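Aromatic-amino-acid aminotransferase (Burkholderia pseudomallei, PDB 4F4E) probably catalyses the pyridoxal-phosphate-dependent transfer of an amino group from tyrosine and related aromatic amino acids to 2-oxoglutarate, working as a homodimer. Local coordinates at residues Asn40-Ala45 with Gly389-Ser394; Leu89-Ile94 with Arg300-Asn305; Glu154-Leu159 with Val199-Cys204. All coordinates share one frame; numbering follows the deposited sequence.

Contact 1 (Asn40-Ala45 with Gly389-Ser394); sequences NEAFNA and GIYAVS
Phe-43 and Tyr-391 form a T-shaped aromatic pair that joins the N-terminal helix 35-45 to the short strand 390-391. The edge of the Phe-43 ring points at one face of the Tyr-391 ring. The planes stand almost perpendicular, at 89°, and the centroids are 5.2 Å apart. The touching is done by CD1 of Phe-43, which sits 3.5 Å from CD1 of Tyr-391, over the rim of the ring and not over its middle. The backbone of Phe-43 comes close as well, with N beside CE2 of the tyrosine. CA of Phe-43 lies 3.9 Å from the centroid of the Tyr-391 ring and makes a CH-pi contact with it. The backbone and the ring edge of Phe-43 therefore share one face of the tyrosine. Phe-43 reaches this place because its CG is anti to the backbone N (chi1 178°). Beside it, CB of Ala-42 packs on CE2 of Tyr-391 at 3.9 Å. The hydroxyl of Tyr-391 is hydrogen-bonded to Asp-46, just past the helix, so the far end of the ring is held as well. Lys-51 makes a cation-pi contact with Phe-43 and also bonds to its backbone O. Strand 390-391 pairs in parallel with strand 52-53. Bringing N-terminal and C-terminal elements together in this way is typical of the small domain of class I aminotransferases.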
ATOM      1  N   ASN A  40       3.859   4.990  25.211  1.00 26.05           N
ATOM      2  CA  ASN A  40       2.696   5.810  24.871  1.00 28.84           C
ATOM      3  C   ASN A  40       1.551   5.648  25.824  1.00 29.29           C
ATOM      4  O   ASN A  40       0.843   6.617  26.106  1.00 30.67           O
ATOM      5  CB  ASN A  40       2.220   5.471  23.471  1.00 30.54           C
ATOM      6  CG  ASN A  40       3.243   5.815  22.429  1.00 30.13           C
ATOM      7  OD1 ASN A  40       4.107   6.646  22.657  1.00 32.60           O
ATOM      8  ND2 ASN A  40       3.163   5.164  21.269  1.00 32.57           N
ATOM      9  N   GLU A  41       1.357   4.433  26.327  1.00 29.77           N
ATOM     10  CA  GLU A  41       0.287   4.182  27.295  1.00 31.70           C
ATOM     11  C   GLU A  41       0.590   4.968  28.587  1.00 30.63           C
ATOM     12  O   GLU A  41      -0.279   5.710  29.068  1.00 32.86           O
ATOM     13  CB  GLU A  41       0.077   2.666  27.557  1.00 31.59           C
ATOM     14  N   ALA A  42       1.798   4.816  29.135  1.00 26.83           N
ATOM     15  CA  ALA A  42       2.172   5.554  30.338  1.00 26.10           C
ATOM     16  C   ALA A  42       2.088   7.073  30.084  1.00 24.89           C
ATOM     17  O   ALA A  42       1.540   7.813  30.897  1.00 23.58           O
ATOM     18  CB  ALA A  42       3.561   5.161  30.827  1.00 26.16           C
ATOM     19  N   PHE A  43       2.614   7.541  28.959  1.00 23.97           N
ATOM     20  CA  PHE A  43       2.559   8.983  28.673  1.00 23.94           C
ATOM     21  C   PHE A  43       1.112   9.471  28.701  1.00 26.39           C
ATOM     22  O   PHE A  43       0.793  10.512  29.284  1.00 24.00           O
ATOM     23  CB  PHE A  43       3.172   9.294  27.316  1.00 22.48           C
ATOM     24  CG  PHE A  43       3.107  10.731  26.941  1.00 21.83           C
ATOM     25  CD1 PHE A  43       3.996  11.644  27.502  1.00 20.31           C
ATOM     26  CD2 PHE A  43       2.188  11.182  26.017  1.00 21.17           C
ATOM     27  CE1 PHE A  43       3.929  12.980  27.154  1.00 20.15           C
ATOM     28  CE2 PHE A  43       2.107  12.528  25.670  1.00 21.84           C
ATOM     29  CZ  PHE A  43       3.001  13.429  26.220  1.00 20.55           C
ATOM     30  N   ASN A  44       0.243   8.717  28.047  1.00 28.23           N
ATOM     31  CA  ASN A  44      -1.165   9.105  27.941  1.00 29.31           C
ATOM     32  C   ASN A  44      -1.896   9.091  29.265  1.00 28.52           C
ATOM     33  O   ASN A  44      -2.698   9.985  29.535  1.00 30.23           O
ATOM     34  CB  ASN A  44      -1.893   8.224  26.904  1.00 31.28           C
ATOM     35  CG  ASN A  44      -1.531   8.588  25.475  1.00 32.37           C
ATOM     36  OD1 ASN A  44      -1.176   9.725  25.168  1.00 33.77           O
ATOM     37  ND2 ASN A  44      -1.636   7.615  24.584  1.00 33.14           N
ATOM     38  N   ALA A  45      -1.605   8.107  30.113  1.00 27.75           N
ATOM     39  CA  ALA A  45      -2.214   8.041  31.416  1.00 27.65           C
ATOM     40  C   ALA A  45      -1.681   9.118  32.413  1.00 27.72           C
ATOM     41  O   ALA A  45      -2.268   9.306  33.475  1.00 29.55           O
ATOM     42  CB  ALA A  45      -2.026   6.636  32.005  1.00 27.24           C
ATOM     43  N   GLY A 389       8.150  13.643  34.275  1.00 13.63           N
ATOM     44  CA  GLY A 389       7.166  13.512  33.222  1.00 13.15           C
ATOM     45  C   GLY A 389       7.762  13.720  31.837  1.00 13.00           C
ATOM     46  O   GLY A 389       7.048  14.150  30.902  1.00 13.08           O
ATOM     47  N   ILE A 390       9.065  13.414  31.697  1.00 12.92           N
ATOM     48  CA  ILE A 390       9.774  13.479  30.430  1.00 12.93           C
ATOM     49  C   ILE A 390      10.086  12.054  29.988  1.00 12.81           C
ATOM     50  O   ILE A 390      10.770  11.307  30.722  1.00 12.70           O
ATOM     51  CB  ILE A 390      11.082  14.278  30.543  1.00 13.22           C
ATOM     52  CG1 ILE A 390      10.859  15.702  31.152  1.00 13.92           C
ATOM     53  CG2 ILE A 390      11.802  14.297  29.193  1.00 12.80           C
ATOM     54  CD1 ILE A 390      10.026  16.725  30.403  1.00 14.26           C
ATOM     55  N   TYR A 391       9.548  11.668  28.823  1.00 12.57           N
ATOM     56  CA  TYR A 391       9.516  10.289  28.378  1.00 12.62           C
ATOM     57  C   TYR A 391      10.544  10.038  27.265  1.00 12.40           C
ATOM     58  O   TYR A 391      10.349  10.485  26.136  1.00 12.58           O
ATOM     59  CB  TYR A 391       8.097   9.945  27.868  1.00 12.72           C
ATOM     60  CG  TYR A 391       7.085   9.794  28.987  1.00 13.59           C
ATOM     61  CD1 TYR A 391       6.661  10.908  29.720  1.00 14.07           C
ATOM     62  CD2 TYR A 391       6.591   8.546  29.349  1.00 13.93           C
ATOM     63  CE1 TYR A 391       5.750  10.778  30.729  1.00 14.81           C
ATOM     64  CE2 TYR A 391       5.667   8.410  30.349  1.00 15.23           C
ATOM     65  CZ  TYR A 391       5.269   9.534  31.059  1.00 15.66           C
ATOM     66  OH  TYR A 391       4.411   9.405  32.095  1.00 16.57           O
ATOM     67  N   ALA A 392      11.650   9.400  27.622  1.00 12.56           N
ATOM     68  CA  ALA A 392      12.638   8.895  26.650  1.00 12.78           C
ATOM     69  C   ALA A 392      12.451   7.388  26.555  1.00 13.51           C
ATOM     70  O   ALA A 392      11.747   6.768  27.382  1.00 14.41           O
ATOM     71  CB  ALA A 392      14.037   9.236  27.109  1.00 12.44           C
ATOM     72  N   VAL A 393      13.035   6.786  25.510  1.00 13.29           N
ATOM     73  CA  VAL A 393      12.956   5.339  25.286  1.00 13.13           C
ATOM     74  C   VAL A 393      13.965   4.659  26.248  1.00 13.03           C
ATOM     75  O   VAL A 393      14.976   5.236  26.634  1.00 12.90           O
ATOM     76  CB  VAL A 393      13.253   5.026  23.804  1.00 12.87           C
ATOM     77  CG1 VAL A 393      13.063   3.550  23.488  1.00 13.37           C
ATOM     78  CG2 VAL A 393      12.423   5.933  22.906  1.00 13.00           C
ATOM     79  N   SER A 394      13.685   3.435  26.661  1.00 13.45           N
ATOM     80  CA  SER A 394      14.537   2.730  27.610  1.00 14.64           C
ATOM     81  C   SER A 394      16.001   2.565  27.181  1.00 14.04           C
ATOM     82  O   SER A 394      16.899   2.392  28.020  1.00 14.94           O
ATOM     83  CB  SER A 394      13.916   1.367  27.883  1.00 15.63           C
ATOM     84  OG  SER A 394      14.109   0.529  26.753  1.00 16.98           O
TER

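Contact 2 (Leu89-Ile94 with Arg300-Asn305); sequences LPIDGI and RVIRTN
Ile-91 reaches across to Ile-302 and Arg-303 with two branches that part at CB. With chi1 at -66°, CG2 points away from the backbone N toward Ile-302, while CG1 lies beside that N and leads to CD1. CG2 makes the closest approach. It lies 3.5 Å from CG2 of Ile-302, which is tight for two methyl groups. It also comes within 3.6 Å of CB of Ile-302. The tip of the other branch, CD1, meets CD of Arg-303 at 3.9 Å. The isoleucine thus straddles two successive residues in the last turn of helix 288-303. The carbonyl O of Ile-91 adds a van der Waals contact with the CG2 methyl of Ile-302, at 3.5 Å.

Ile-91 occupies a type I beta turn, closed by the bond from N of Gly-93 to O of Pro-90, and the turn presents this side chain to the helix. Ile-302 also packs on Ala-121 of strand 118-124 and Ile-132 of helix 125-140. Where the helix ends, O of Arg-300 accepts two bonds from Thr-304, one from N and one from OG1 at 2.9 Å. The hydroxyl sits 22° away from the plane of that carbonyl.

Arg-303 gives only its aliphatic part to Ile-91. Its chain bends at chi2 (146°), and NH2 forms a salt bridge with Glu-154 of the second subunit. Its backbone O accepts a bond from Asn-155 of that subunit. The turn thus packs on the C-terminal end of helix 288-303, and Arg-303 carries this helix end into the dimer interface of the class I aminotransferase fold.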
ATOM      1  N   LEU A  89      -3.449   4.381 -11.275  1.00  8.87           N
ATOM      2  CA  LEU A  89      -2.100   4.703 -11.691  1.00  9.02           C
ATOM      3  C   LEU A  89      -1.476   3.440 -12.305  1.00  8.91           C
ATOM      4  O   LEU A  89      -1.901   2.314 -11.987  1.00  8.57           O
ATOM      5  CB  LEU A  89      -1.239   5.152 -10.514  1.00  8.90           C
ATOM      6  CG  LEU A  89      -1.575   6.481  -9.840  1.00  9.23           C
ATOM      7  CD1 LEU A  89      -0.565   6.777  -8.718  1.00  9.20           C
ATOM      8  CD2 LEU A  89      -1.630   7.600 -10.874  1.00 10.11           C
ATOM      9  N   PRO A  90      -0.402   3.612 -13.117  1.00  9.01           N
ATOM     10  CA  PRO A  90       0.444   2.479 -13.464  1.00  8.95           C
ATOM     11  C   PRO A  90       0.953   1.729 -12.233  1.00  8.69           C
ATOM     12  O   PRO A  90       0.961   2.278 -11.108  1.00  7.95           O
ATOM     13  CB  PRO A  90       1.632   3.164 -14.178  1.00  9.18           C
ATOM     14  CG  PRO A  90       1.030   4.360 -14.770  1.00  9.36           C
ATOM     15  CD  PRO A  90       0.175   4.847 -13.634  1.00  9.30           C
ATOM     16  N   ILE A  91       1.364   0.458 -12.441  1.00  8.65           N
ATOM     17  CA  ILE A  91       1.798  -0.396 -11.371  1.00  8.45           C
ATOM     18  C   ILE A  91       2.956   0.251 -10.635  1.00  8.32           C
ATOM     19  O   ILE A  91       3.023   0.205  -9.396  1.00  7.56           O
ATOM     20  CB  ILE A  91       2.172  -1.808 -11.869  1.00  8.76           C
ATOM     21  CG1 ILE A  91       0.928  -2.556 -12.413  1.00  9.24           C
ATOM     22  CG2 ILE A  91       2.865  -2.616 -10.763  1.00  8.71           C
ATOM     23  CD1 ILE A  91       1.331  -3.848 -13.157  1.00  9.68           C
ATOM     24  N   ASP A  92       3.838   0.918 -11.400  1.00  8.31           N
ATOM     25  CA  ASP A  92       5.006   1.556 -10.838  1.00  8.56           C
ATOM     26  C   ASP A  92       4.831   3.035 -10.553  1.00  8.30           C
ATOM     27  O   ASP A  92       5.799   3.742 -10.369  1.00  8.77           O
ATOM     28  CB  ASP A  92       6.238   1.362 -11.748  1.00  9.09           C
ATOM     29  CG  ASP A  92       5.984   1.724 -13.205  1.00  9.78           C
ATOM     30  OD1 ASP A  92       4.839   2.013 -13.609  1.00 10.28           O
ATOM     31  OD2 ASP A  92       6.973   1.648 -13.984  1.00 10.66           O
ATOM     32  N   GLY A  93       3.606   3.495 -10.615  1.00  8.42           N
ATOM     33  CA  GLY A  93       3.227   4.843 -10.140  1.00  7.96           C
ATOM     34  C   GLY A  93       3.314   5.908 -11.207  1.00  7.83           C
ATOM     35  O   GLY A  93       3.358   5.630 -12.406  1.00  7.88           O
ATOM     36  N   ILE A  94       3.295   7.150 -10.761  1.00  7.57           N
ATOM     37  CA  ILE A  94       3.282   8.322 -11.648  1.00  8.08           C
ATOM     38  C   ILE A  94       4.652   8.452 -12.287  1.00  8.20           C
ATOM     39  O   ILE A  94       5.636   8.590 -11.615  1.00  8.33           O
ATOM     40  CB  ILE A  94       2.944   9.610 -10.859  1.00  8.00           C
ATOM     41  CG1 ILE A  94       1.554   9.488 -10.223  1.00  7.96           C
ATOM     42  CG2 ILE A  94       3.011  10.839 -11.786  1.00  8.08           C
ATOM     43  CD1 ILE A  94       1.372  10.401  -9.051  1.00  8.24           C
ATOM     44  N   ARG A 300       5.375  -7.411 -11.095  1.00 12.19           N
ATOM     45  CA  ARG A 300       4.642  -8.564 -10.598  1.00 13.06           C
ATOM     46  C   ARG A 300       4.520  -8.555  -9.102  1.00 12.03           C
ATOM     47  O   ARG A 300       3.471  -8.851  -8.560  1.00 11.10           O
ATOM     48  CB  ARG A 300       5.257  -9.890 -11.035  1.00 15.56           C
ATOM     49  CG  ARG A 300       5.247 -10.064 -12.540  1.00 18.75           C
ATOM     50  CD  ARG A 300       5.983 -11.347 -12.928  1.00 22.07           C
ATOM     51  NE  ARG A 300       5.397 -12.443 -12.187  1.00 25.75           N
ATOM     52  CZ  ARG A 300       5.994 -13.587 -11.913  1.00 29.47           C
ATOM     53  NH1 ARG A 300       7.229 -13.836 -12.338  1.00 31.26           N
ATOM     54  NH2 ARG A 300       5.335 -14.487 -11.197  1.00 30.70           N
ATOM     55  N   VAL A 301       5.621  -8.208  -8.433  1.00 11.17           N
ATOM     56  CA  VAL A 301       5.679  -8.176  -6.982  1.00 10.93           C
ATOM     57  C   VAL A 301       4.762  -7.079  -6.388  1.00 10.30           C
ATOM     58  O   VAL A 301       4.148  -7.257  -5.356  1.00  9.62           O
ATOM     59  CB  VAL A 301       7.161  -7.966  -6.578  1.00 11.46           C
ATOM     60  CG1 VAL A 301       7.299  -7.430  -5.208  1.00 11.31           C
ATOM     61  CG2 VAL A 301       7.946  -9.290  -6.765  1.00 12.54           C
ATOM     62  N   ILE A 302       4.654  -5.943  -7.090  1.00  9.61           N
ATOM     63  CA  ILE A 302       3.724  -4.896  -6.675  1.00  9.44           C
ATOM     64  C   ILE A 302       2.280  -5.326  -6.943  1.00 10.21           C
ATOM     65  O   ILE A 302       1.393  -5.172  -6.110  1.00  9.28           O
ATOM     66  CB  ILE A 302       3.993  -3.603  -7.483  1.00  9.38           C
ATOM     67  CG1 ILE A 302       5.311  -2.973  -7.050  1.00  9.12           C
ATOM     68  CG2 ILE A 302       2.872  -2.596  -7.308  1.00  9.16           C
ATOM     69  CD1 ILE A 302       5.877  -2.026  -8.155  1.00  9.21           C
ATOM     70  N   ARG A 303       2.033  -5.869  -8.130  1.00 11.26           N
ATOM     71  CA  ARG A 303       0.668  -6.070  -8.553  1.00 12.68           C
ATOM     72  C   ARG A 303      -0.011  -7.081  -7.641  1.00 11.87           C
ATOM     73  O   ARG A 303      -1.199  -6.929  -7.387  1.00 11.02           O
ATOM     74  CB  ARG A 303       0.589  -6.559 -10.027  1.00 15.93           C
ATOM     75  CG  ARG A 303      -0.821  -6.876 -10.442  1.00 20.98           C
ATOM     76  CD  ARG A 303      -1.156  -6.577 -11.902  1.00 27.42           C
ATOM     77  NE  ARG A 303      -2.347  -7.349 -12.284  1.00 33.76           N
ATOM     78  CZ  ARG A 303      -3.602  -7.114 -11.891  1.00 39.94           C
ATOM     79  NH1 ARG A 303      -3.923  -6.085 -11.092  1.00 41.85           N
ATOM     80  NH2 ARG A 303      -4.571  -7.926 -12.323  1.00 44.23           N
ATOM     81  N   THR A 304       0.727  -8.113  -7.206  1.00 10.43           N
ATOM     82  CA  THR A 304       0.149  -9.129  -6.338  1.00 10.48           C
ATOM     83  C   THR A 304       0.140  -8.760  -4.855  1.00  9.98           C
ATOM     84  O   THR A 304      -0.122  -9.612  -3.988  1.00  9.82           O
ATOM     85  CB  THR A 304       0.879 -10.469  -6.523  1.00 10.68           C
ATOM     86  OG1 THR A 304       2.273 -10.278  -6.274  1.00 10.28           O
ATOM     87  CG2 THR A 304       0.690 -10.968  -7.973  1.00 10.56           C
ATOM     88  N   ASN A 305       0.502  -7.519  -4.561  1.00  9.26           N
ATOM     89  CA  ASN A 305       0.498  -7.014  -3.196  1.00  8.65           C
ATOM     90  C   ASN A 305      -0.658  -5.984  -3.112  1.00  8.65           C
ATOM     91  O   ASN A 305      -1.664  -6.203  -2.401  1.00  8.03           O
ATOM     92  CB  ASN A 305       1.873  -6.422  -2.891  1.00  8.43           C
ATOM     93  CG  ASN A 305       1.985  -5.839  -1.485  1.00  8.22           C
ATOM     94  OD1 ASN A 305       0.969  -5.597  -0.814  1.00  8.10           O
ATOM     95  ND2 ASN A 305       3.232  -5.640  -1.006  1.00  7.92           N
TER

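Contact 3 (Glu154-Leu159 with Val199-Cys204); sequences ENHRAL and VLHACC. With EDO (1,2-ethanediol), chain C.
His-156 meets Val-199 and His-201 inside the large domain of a fold type I pyridoxal-phosphate enzyme. Helix 154-162 is the helix of a beta-alpha-beta crossover between the parallel strands 146-150 and 167-174. Strand 197-201 lies next to 146-150 in the same mixed sheet, and His-156 reaches from the helix to this strand.

CG1 of Val-199 sits over the centre of one face of the His-156 ring, 3.7 Å from the centroid and 13° off the ring normal. This is a CH-pi contact. Chi1 of Val-199 swings CG1 away from the backbone N and up to the ring. The edge of the same imidazole is turned to His-201. The two rings form an offset edge-to-face pair, with centroids 5.2 Å apart and planes at 81°. CE1 of His-156 is 3.5 Å from NE2 of His-201.

Both nitrogens of His-156 have partners. ND1 is hydrogen-bonded to OG of Ser-152, and NE2 to OD2 of Asp-234. Together the two bonds fix the rotation of the ring. NE2 of His-201 bonds to the same Ser-152 hydroxyl, so one serine links the two histidines. In class I aminotransferases an aspartate in this part of the sheet pairs with the pyridine nitrogen of the cofactor. Asp-234 is probably that residue, and His-156 would then be a second-shell partner that positions it. The cofactor itself is held covalently on Lys-269.

A 1,2-ethanediol, probably from the crystallisation liquor, spans the backbone of His-201 and also bonds to OH of Tyr-170. N of His-201 donates to O1 of the ethanediol at 2.8 Å (154° at the hydrogen), and O2 of the ethanediol donates to O of His-201 at 2.7 Å.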
ATOM      1  N   GLU A 154      13.454  -0.465  14.031  1.00 12.81           N
ATOM      2  CA  GLU A 154      12.931  -1.763  14.391  1.00 15.05           C
ATOM      3  C   GLU A 154      12.323  -2.556  13.210  1.00 13.29           C
ATOM      4  O   GLU A 154      12.361  -3.783  13.182  1.00 12.96           O
ATOM      5  CB  GLU A 154      11.874  -1.585  15.483  1.00 19.66           C
ATOM      6  CG  GLU A 154      11.331  -2.893  16.067  1.00 26.10           C
ATOM      7  CD  GLU A 154      10.127  -3.498  15.318  1.00 29.99           C
ATOM      8  OE1 GLU A 154       9.360  -2.743  14.658  1.00 36.11           O
ATOM      9  OE2 GLU A 154       9.961  -4.766  15.399  1.00 37.82           O
ATOM     10  N   ASN A 155      11.750  -1.853  12.250  1.00 11.12           N
ATOM     11  CA  ASN A 155      11.045  -2.515  11.188  1.00 10.71           C
ATOM     12  C   ASN A 155      12.005  -3.050  10.134  1.00 10.17           C
ATOM     13  O   ASN A 155      11.586  -3.861   9.311  1.00 10.35           O
ATOM     14  CB  ASN A 155       9.954  -1.598  10.607  1.00 11.00           C
ATOM     15  CG  ASN A 155       8.815  -2.357   9.953  1.00 10.91           C
ATOM     16  OD1 ASN A 155       8.562  -3.499  10.315  1.00 11.37           O
ATOM     17  ND2 ASN A 155       8.162  -1.751   8.932  1.00 10.53           N
ATOM     18  N   HIS A 156      13.301  -2.712  10.158  1.00  9.67           N
ATOM     19  CA  HIS A 156      14.225  -3.405   9.277  1.00 10.01           C
ATOM     20  C   HIS A 156      14.260  -4.899   9.533  1.00 10.12           C
ATOM     21  O   HIS A 156      13.970  -5.712   8.643  1.00 10.31           O
ATOM     22  CB  HIS A 156      15.654  -2.854   9.366  1.00  9.92           C
ATOM     23  CG  HIS A 156      15.894  -1.555   8.615  1.00  9.58           C
ATOM     24  ND1 HIS A 156      16.837  -0.663   9.008  1.00 10.04           N
ATOM     25  CD2 HIS A 156      15.356  -1.049   7.440  1.00  9.41           C
ATOM     26  CE1 HIS A 156      16.842   0.372   8.162  1.00  9.82           C
ATOM     27  NE2 HIS A 156      15.947   0.128   7.203  1.00  9.39           N
ATOM     28  N   ARG A 157      14.577  -5.282  10.750  1.00 10.64           N
ATOM     29  CA  ARG A 157      14.622  -6.703  11.075  1.00 11.56           C
ATOM     30  C   ARG A 157      13.264  -7.357  10.819  1.00 11.46           C
ATOM     31  O   ARG A 157      13.201  -8.408  10.191  1.00 11.63           O
ATOM     32  CB  ARG A 157      15.043  -6.920  12.540  1.00 12.82           C
ATOM     33  CG  ARG A 157      15.127  -8.416  12.894  1.00 14.90           C
ATOM     34  CD  ARG A 157      15.591  -8.630  14.314  1.00 16.84           C
ATOM     35  NE  ARG A 157      16.975  -8.220  14.434  1.00 18.73           N
ATOM     36  CZ  ARG A 157      18.025  -8.987  14.142  1.00 20.69           C
ATOM     37  NH1 ARG A 157      17.874 -10.204  13.683  1.00 21.49           N
ATOM     38  NH2 ARG A 157      19.247  -8.494  14.292  1.00 23.91           N
ATOM     39  N   ALA A 158      12.189  -6.713  11.289  1.00 10.64           N
ATOM     40  CA  ALA A 158      10.854  -7.293  11.177  1.00 10.92           C
ATOM     41  C   ALA A 158      10.472  -7.497   9.708  1.00 10.65           C
ATOM     42  O   ALA A 158       9.970  -8.540   9.329  1.00 11.37           O
ATOM     43  CB  ALA A 158       9.836  -6.400  11.877  1.00 10.95           C
ATOM     44  N   LEU A 159      10.739  -6.492   8.875  1.00  9.67           N
ATOM     45  CA  LEU A 159      10.370  -6.573   7.456  1.00  9.52           C
ATOM     46  C   LEU A 159      11.108  -7.663   6.673  1.00  9.36           C
ATOM     47  O   LEU A 159      10.515  -8.444   5.942  1.00  9.62           O
ATOM     48  CB  LEU A 159      10.518  -5.186   6.792  1.00  8.77           C
ATOM     49  CG  LEU A 159      10.105  -5.078   5.334  1.00  8.57           C
ATOM     50  CD1 LEU A 159       9.553  -3.642   5.024  1.00  8.18           C
ATOM     51  CD2 LEU A 159      11.256  -5.430   4.386  1.00  8.65           C
ATOM     52  N   VAL A 199      21.838  -3.496   4.552  1.00  9.32           N
ATOM     53  CA  VAL A 199      20.905  -2.370   4.685  1.00  9.03           C
ATOM     54  C   VAL A 199      21.668  -1.229   5.347  1.00  9.05           C
ATOM     55  O   VAL A 199      22.124  -1.357   6.469  1.00  9.23           O
ATOM     56  CB  VAL A 199      19.670  -2.747   5.502  1.00  8.65           C
ATOM     57  CG1 VAL A 199      18.726  -1.560   5.669  1.00  8.50           C
ATOM     58  CG2 VAL A 199      18.986  -3.965   4.899  1.00  8.96           C
ATOM     59  N   LEU A 200      21.839  -0.146   4.607  1.00  8.93           N
ATOM     60  CA  LEU A 200      22.689   0.971   4.956  1.00  9.24           C
ATOM     61  C   LEU A 200      21.857   2.252   4.995  1.00  9.09           C
ATOM     62  O   LEU A 200      21.219   2.625   3.988  1.00  8.96           O
ATOM     63  CB  LEU A 200      23.786   1.114   3.885  1.00  9.58           C
ATOM     64  CG  LEU A 200      24.789  -0.045   3.820  1.00  9.92           C
ATOM     65  CD1 LEU A 200      25.527  -0.131   2.455  1.00 10.14           C
ATOM     66  CD2 LEU A 200      25.791   0.105   4.972  1.00  9.85           C
ATOM     67  N   HIS A 201      21.851   2.913   6.160  1.00  9.33           N
ATOM     68  CA  HIS A 201      21.245   4.233   6.260  1.00  9.29           C
ATOM     69  C   HIS A 201      22.072   5.251   5.520  1.00  9.77           C
ATOM     70  O   HIS A 201      23.284   5.409   5.770  1.00 10.25           O
ATOM     71  CB  HIS A 201      21.121   4.653   7.720  1.00  9.56           C
ATOM     72  CG  HIS A 201      20.301   3.715   8.583  1.00  9.18           C
ATOM     73  ND1 HIS A 201      19.194   4.133   9.239  1.00  8.94           N
ATOM     74  CD2 HIS A 201      20.498   2.376   8.941  1.00  9.44           C
ATOM     75  CE1 HIS A 201      18.691   3.102   9.975  1.00  9.06           C
ATOM     76  NE2 HIS A 201      19.507   2.026   9.809  1.00  9.10           N
ATOM     77  N   ALA A 202      21.437   6.055   4.672  1.00  9.59           N
ATOM     78  CA  ALA A 202      22.200   6.993   3.872  1.00 10.04           C
ATOM     79  C   ALA A 202      22.787   8.095   4.731  1.00 10.59           C
ATOM     80  O   ALA A 202      23.841   8.638   4.413  1.00 11.35           O
ATOM     81  CB  ALA A 202      21.351   7.609   2.743  1.00  9.78           C
ATOM     82  N   CYS A 203      22.035   8.475   5.761  1.00 10.86           N
ATOM     83  CA  CYS A 203      22.361   9.575   6.666  1.00 10.83           C
ATOM     84  C   CYS A 203      21.275   9.623   7.737  1.00 10.18           C
ATOM     85  O   CYS A 203      20.243   8.958   7.628  1.00  9.50           O
ATOM     86  CB  CYS A 203      22.454  10.937   5.960  1.00 11.34           C
ATOM     87  SG  CYS A 203      20.963  11.620   5.245  1.00 12.54           S
ATOM     88  N   CYS A 204      21.515  10.393   8.782  1.00  9.90           N
ATOM     89  CA  CYS A 204      20.502  10.591   9.820  1.00  9.64           C
ATOM     90  C   CYS A 204      20.079   9.261  10.402  1.00  9.23           C
ATOM     91  O   CYS A 204      18.880   8.885  10.420  1.00  9.04           O
ATOM     92  CB  CYS A 204      19.321  11.364   9.280  1.00  9.46           C
ATOM     93  SG  CYS A 204      19.729  13.066   8.776  1.00  9.61           S
TER
HETATM   94  C1  EDO C 500      24.842   2.400   8.652  1.00 19.95           C
HETATM   95  O1  EDO C 500      23.680   1.929   8.015  1.00 16.89           O
HETATM   96  C2  EDO C 500      25.473   3.616   7.958  1.00 20.49           C
HETATM   97  O2  EDO C 500      24.647   4.743   8.061  1.00 19.47           O

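Starting from the N terminus, the chain first passes helix 35-45, whose partner in contact 1 comes only near the C-terminal end. Contact 1 closes the longest loop, with 343 residues between its segments, and ties helix 35-45 to strand 390-391, N-terminal and C-terminal parts of the small domain. Contact 2 is nested inside it and joins the loop before helix 95-106 to the end of helix 288-303. Contact 3 is nested in turn inside contact 2 and joins helix 154-162 to strand 197-201 of the central sheet, in the core of the subunit. No loops cross. Across the dimer, the helix end of contact 2 lies against segment 154-159 of the second subunit's contact 3.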